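Local coordinates for protein putative beta-glucosidase (Bifidobacterium adolescentis, PDB 5WAB) that hydrolyses beta-glucosidic linkages as a family 3 glycoside hydrolase and probably also releases terminal arabinopyranose from ginsenosides, at residues A[68-73]-A[471-475]; A[340-345]-A[407-412]. All coordinates share one frame; numbering follows the deposited sequence.

Contact 1: residues A[68-73]-A[471-475]; sequences ATCFPP and LLGQA
Q474 grips both backbone polar atoms of C70, and this joins the TIM-barrel-related N-terminal domain of the family 3 glycoside hydrolase to its C-terminal alpha/beta domain. The two loops run nearly antiparallel; residues 68-73 lead into helix 74-77, and the other loop, 471-475, leads into helix 476-484.

The firmly held end is at C70 and Q474, where both hydrogen bonds lie. The main-chain N of Q474 donates to C70 O over 2.8 Å, almost straight at 170° and within the carbonyl plane. The C70 N-H is taken by Q474 OE1 at 3.0 Å, coming from above the amide carbonyl, 56° out of its plane. For this second bond CG of Q474 sits between the backbone N and carbonyl carbon (chi1 74°), and the chain then runs extended alongside C70 to T69. The amide is fixed from its other atom too, since NE2 hydrogen-bonds to D305 and T357; both ends of this buried group are thus satisfied, and its rotation is settled. The T69 side chain crosses that of Q474 at about a right angle and brings CG2 to 3.9 Å from Q474 NE2, while T69 OG1 is held by E96.

G473 makes the close approach possible. Its CA lies 3.4 Å from C70 O, and a side chain here would run into that oxygen and into the F71-P72 peptide; the backbone angles also demand glycine.

No side of the contact opens to solvent, but hydrogen bonding gives way to unbonded packing away from Q474. Towards L471 no hydrogen bond crosses, the CB of L472 points away from 68-73, and the two prolines make only van der Waals contacts. P72 CB rests 3.3 Å from L472 O, and the P73 ring meets L471 at about a right angle, with P73 CG 3.7 Å from L471 CB.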
loop_
_atom_site.group_PDB
_atom_site.type_symbol
_atom_site.label_atom_id
_atom_site.label_comp_id
_atom_site.label_asym_id
_atom_site.label_seq_id
_atom_site.Cartn_x
_atom_site.Cartn_y
_atom_site.Cartn_z
ATOM N N ALA A 68 -9.563 19.423 -5.230
ATOM C CA ALA A 68 -8.634 19.042 -4.178
ATOM C C ALA A 68 -7.350 18.545 -4.821
ATOM O O ALA A 68 -7.304 18.252 -6.018
ATOM C CB ALA A 68 -9.236 17.976 -3.255
ATOM N N THR A 69 -6.302 18.449 -4.009
ATOM C CA THR A 69 -5.022 17.952 -4.493
ATOM C C THR A 69 -5.090 16.443 -4.693
ATOM O O THR A 69 -5.371 15.695 -3.750
ATOM C CB THR A 69 -3.907 18.309 -3.517
ATOM O OG1 THR A 69 -3.828 19.735 -3.395
ATOM C CG2 THR A 69 -2.566 17.751 -4.010
ATOM N N CYS A 70 -4.838 15.995 -5.919
ATOM C CA CYS A 70 -4.811 14.569 -6.225
ATOM C C CYS A 70 -3.384 14.083 -6.014
ATOM O O CYS A 70 -2.514 14.275 -6.867
ATOM C CB CYS A 70 -5.301 14.311 -7.646
ATOM S SG CYS A 70 -5.353 12.559 -8.126
ATOM N N PHE A 71 -3.135 13.459 -4.871
ATOM C CA PHE A 71 -1.816 12.915 -4.600
ATOM C C PHE A 71 -1.616 11.615 -5.373
ATOM O O PHE A 71 -2.584 10.995 -5.822
ATOM C CB PHE A 71 -1.649 12.684 -3.101
ATOM C CG PHE A 71 -1.698 13.945 -2.296
ATOM C CD1 PHE A 71 -0.561 14.711 -2.111
ATOM C CD2 PHE A 71 -2.885 14.366 -1.721
ATOM C CE1 PHE A 71 -0.605 15.877 -1.374
ATOM C CE2 PHE A 71 -2.935 15.530 -0.983
ATOM C CZ PHE A 71 -1.793 16.287 -0.809
ATOM N N PRO A 72 -0.372 11.177 -5.551
ATOM C CA PRO A 72 -0.143 9.915 -6.252
ATOM C C PRO A 72 -0.808 8.771 -5.513
ATOM O O PRO A 72 -0.714 8.686 -4.279
ATOM C CB PRO A 72 1.389 9.774 -6.252
ATOM C CG PRO A 72 1.866 10.692 -5.179
ATOM C CD PRO A 72 0.898 11.833 -5.190
ATOM N N PRO A 73 -1.533 7.909 -6.229
ATOM C CA PRO A 73 -2.073 6.699 -5.604
ATOM C C PRO A 73 -0.974 5.860 -4.976
ATOM O O PRO A 73 0.197 5.936 -5.347
ATOM C CB PRO A 73 -2.740 5.966 -6.770
ATOM C CG PRO A 73 -3.139 7.070 -7.700
ATOM C CD PRO A 73 -2.045 8.100 -7.597
ATOM N N LEU A 471 1.218 5.587 -11.077
ATOM C CA LEU A 471 0.302 6.719 -11.132
ATOM C C LEU A 471 0.852 7.805 -10.219
ATOM O O LEU A 471 1.116 7.553 -9.040
ATOM C CB LEU A 471 -1.121 6.319 -10.711
ATOM C CG LEU A 471 -1.841 5.285 -11.588
ATOM C CD1 LEU A 471 -3.215 4.934 -11.021
ATOM C CD2 LEU A 471 -1.967 5.776 -13.022
ATOM N N LEU A 472 1.019 9.009 -10.765
ATOM C CA LEU A 472 1.778 10.063 -10.106
ATOM C C LEU A 472 0.917 11.150 -9.476
ATOM O O LEU A 472 1.453 11.994 -8.753
ATOM C CB LEU A 472 2.747 10.706 -11.105
ATOM C CG LEU A 472 3.844 9.794 -11.656
ATOM C CD1 LEU A 472 4.579 10.479 -12.790
ATOM C CD2 LEU A 472 4.816 9.404 -10.557
ATOM N N GLY A 473 -0.385 11.164 -9.732
ATOM C CA GLY A 473 -1.228 12.228 -9.225
ATOM C C GLY A 473 -1.166 13.465 -10.102
ATOM O O GLY A 473 -0.655 13.452 -11.224
ATOM N N GLN A 474 -1.689 14.566 -9.559
ATOM C CA GLN A 474 -1.873 15.770 -10.364
ATOM C C GLN A 474 -0.557 16.450 -10.732
ATOM O O GLN A 474 -0.542 17.273 -11.654
ATOM C CB GLN A 474 -2.773 16.770 -9.637
ATOM C CG GLN A 474 -2.109 17.479 -8.468
ATOM C CD GLN A 474 -3.020 18.503 -7.827
ATOM O OE1 GLN A 474 -4.223 18.284 -7.708
ATOM N NE2 GLN A 474 -2.456 19.638 -7.429
ATOM N N ALA A 475 0.538 16.143 -10.036
ATOM C CA ALA A 475 1.818 16.800 -10.267
ATOM C C ALA A 475 2.810 15.921 -11.028
ATOM O O ALA A 475 4.022 16.157 -10.951
ATOM C CB ALA A 475 2.423 17.257 -8.942
#

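Contact 2: residues A[340-345]-A[407-412]; sequences FARTPR and FLGLPE
The F340 ring points an edge at F407 O, with CD2 3.2 Å from that oxygen, which lies in the plane of the ring. CG of F340 is anti to the carbonyl carbon (chi1 -66°), which sends the ring along the strand end, so that CE2 lies 3.4 Å from G409 N and CZ comes close to P411. Behind the ring, F340 CB meets F407 CB at 3.8 Å. An alanine in place of F340 would probably open a gap between 340-345 and the end of strand 403-409, leaving F407 O and the backbone at G409 without the ring that packs on them.

F407 is met differently, over a face: the methyl CB of A341 stands 4.3 Å from the ring centroid, 22° off its normal, in a CH-pi contact, while the ring of F362 also meets F407. These residues lie where strands 334-337 and 403-409, parallel neighbours in the mixed sheet of the C-terminal alpha/beta domain, give way to loops at their C-terminal ends.

Farther along, R345 reaches across L410 and E412. Its CD touches L410 O at 3.1 Å, and the guanidinium presents an edge to the aliphatic CG of E412, 3.8 Å from R345 NE. Guanidinium and carboxylate planes stand 85° apart and their charged atoms do not touch; NH1 of R345 instead forms a salt bridge with E415.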
loop_
_atom_site.group_PDB
_atom_site.type_symbol
_atom_site.label_atom_id
_atom_site.label_comp_id
_atom_site.label_asym_id
_atom_site.label_seq_id
_atom_site.Cartn_x
_atom_site.Cartn_y
_atom_site.Cartn_z
ATOM N N PHE A 340 -0.221 9.264 -23.696
ATOM C CA PHE A 340 -0.137 9.527 -22.264
ATOM C C PHE A 340 0.575 10.843 -21.974
ATOM O O PHE A 340 0.342 11.457 -20.927
ATOM C CB PHE A 340 0.590 8.383 -21.553
ATOM C CG PHE A 340 -0.149 7.074 -21.578
ATOM C CD1 PHE A 340 -1.256 6.873 -20.772
ATOM C CD2 PHE A 340 0.277 6.038 -22.389
ATOM C CE1 PHE A 340 -1.934 5.664 -20.786
ATOM C CE2 PHE A 340 -0.395 4.829 -22.406
ATOM C CZ PHE A 340 -1.503 4.643 -21.604
ATOM N N ALA A 341 1.447 11.288 -22.881
ATOM C CA ALA A 341 2.160 12.541 -22.660
ATOM C C ALA A 341 1.251 13.751 -22.809
ATOM O O ALA A 341 1.504 14.790 -22.188
ATOM C CB ALA A 341 3.338 12.646 -23.621
ATOM N N ARG A 342 0.207 13.650 -23.628
ATOM C CA ARG A 342 -0.760 14.731 -23.772
ATOM C C ARG A 342 -2.009 14.524 -22.928
ATOM O O ARG A 342 -2.521 15.485 -22.346
ATOM C CB ARG A 342 -1.130 14.920 -25.245
ATOM C CG ARG A 342 -2.114 16.046 -25.489
ATOM C CD ARG A 342 -2.378 16.224 -26.966
ATOM N NE ARG A 342 -2.644 14.969 -27.651
ATOM C CZ ARG A 342 -2.922 14.889 -28.947
ATOM N NH1 ARG A 342 -2.969 15.995 -29.676
ATOM N NH2 ARG A 342 -3.154 13.712 -29.512
ATOM N N THR A 343 -2.511 13.291 -22.839
ATOM C CA THR A 343 -3.659 12.962 -22.000
ATOM C C THR A 343 -3.171 12.047 -20.888
ATOM O O THR A 343 -3.174 10.817 -21.040
ATOM C CB THR A 343 -4.772 12.289 -22.805
ATOM O OG1 THR A 343 -5.044 13.057 -23.984
ATOM C CG2 THR A 343 -6.038 12.176 -21.962
ATOM N N PRO A 344 -2.728 12.592 -19.758
ATOM C CA PRO A 344 -2.062 11.759 -18.753
ATOM C C PRO A 344 -3.036 10.857 -18.018
ATOM O O PRO A 344 -4.199 11.202 -17.794
ATOM C CB PRO A 344 -1.439 12.787 -17.802
ATOM C CG PRO A 344 -2.317 13.978 -17.934
ATOM C CD PRO A 344 -2.746 14.013 -19.375
ATOM N N ARG A 345 -2.541 9.682 -17.646
ATOM C CA ARG A 345 -3.222 8.790 -16.718
ATOM C C ARG A 345 -2.483 8.865 -15.388
ATOM O O ARG A 345 -1.343 8.403 -15.277
ATOM C CB ARG A 345 -3.286 7.358 -17.240
ATOM C CG ARG A 345 -3.876 6.418 -16.208
ATOM C CD ARG A 345 -4.626 5.257 -16.818
ATOM N NE ARG A 345 -5.360 4.524 -15.791
ATOM C CZ ARG A 345 -4.810 3.634 -14.970
ATOM N NH1 ARG A 345 -3.516 3.361 -15.051
ATOM N NH2 ARG A 345 -5.551 3.018 -14.062
ATOM N N PHE A 407 5.818 7.190 -24.072
ATOM C CA PHE A 407 4.974 7.020 -22.892
ATOM C C PHE A 407 3.950 5.926 -23.171
ATOM O O PHE A 407 3.043 6.105 -23.992
ATOM C CB PHE A 407 4.308 8.342 -22.522
ATOM C CG PHE A 407 5.259 9.348 -21.936
ATOM C CD1 PHE A 407 6.183 9.999 -22.740
ATOM C CD2 PHE A 407 5.230 9.644 -20.588
ATOM C CE1 PHE A 407 7.060 10.923 -22.212
ATOM C CE2 PHE A 407 6.106 10.573 -20.050
ATOM C CZ PHE A 407 7.021 11.209 -20.863
ATOM N N LEU A 408 4.100 4.796 -22.493
ATOM C CA LEU A 408 3.248 3.633 -22.672
ATOM C C LEU A 408 2.555 3.290 -21.355
ATOM O O LEU A 408 2.832 3.878 -20.303
ATOM C CB LEU A 408 4.076 2.454 -23.176
ATOM C CG LEU A 408 4.983 2.805 -24.356
ATOM C CD1 LEU A 408 5.913 1.646 -24.709
ATOM C CD2 LEU A 408 4.141 3.230 -25.554
ATOM N N GLY A 409 1.668 2.308 -21.408
ATOM C CA GLY A 409 1.019 1.864 -20.201
ATOM C C GLY A 409 -0.424 1.478 -20.449
ATOM O O GLY A 409 -0.837 1.227 -21.581
ATOM N N LEU A 410 -1.183 1.434 -19.352
ATOM C CA LEU A 410 -2.549 0.940 -19.368
ATOM C C LEU A 410 -3.521 2.099 -19.487
ATOM O O LEU A 410 -3.453 3.030 -18.672
ATOM C CB LEU A 410 -2.833 0.160 -18.092
ATOM C CG LEU A 410 -1.894 -0.997 -17.771
ATOM C CD1 LEU A 410 -2.272 -1.609 -16.426
ATOM C CD2 LEU A 410 -1.941 -2.033 -18.874
ATOM N N PRO A 411 -4.406 2.116 -20.478
ATOM C CA PRO A 411 -5.509 3.079 -20.463
ATOM C C PRO A 411 -6.498 2.712 -19.369
ATOM O O PRO A 411 -6.433 1.635 -18.775
ATOM C CB PRO A 411 -6.133 2.945 -21.856
ATOM C CG PRO A 411 -5.152 2.165 -22.655
ATOM C CD PRO A 411 -4.427 1.289 -21.692
ATOM N N GLU A 412 -7.436 3.627 -19.111
ATOM C CA GLU A 412 -8.368 3.429 -18.003
ATOM C C GLU A 412 -9.198 2.160 -18.180
ATOM O O GLU A 412 -9.476 1.453 -17.203
ATOM C CB GLU A 412 -9.280 4.646 -17.851
ATOM C CG GLU A 412 -8.638 5.833 -17.156
ATOM C CD GLU A 412 -9.661 6.865 -16.715
ATOM O OE1 GLU A 412 -10.842 6.739 -17.104
ATOM O OE2 GLU A 412 -9.286 7.803 -15.981
#

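How the contacts relate
Contact 2 is nested in the chain loop that contact 1 closes, and their centres lie about 14 Å apart. They meet directly: L471 CD2 of contact 1 packs 3.5 Å from NH1 of R345 in contact 2, and one residue further on Y346 is backbone-bonded to G473. Segments 340-345, 407-412 and 471-475 all follow or include the C-terminal ends of parallel strands in one sheet. In family 3 enzymes the active site commonly lies between the N- and C-terminal domains; contact 1 is at such a domain boundary, whereas contact 2 is inside the C-terminal domain, and neither is known to touch substrate.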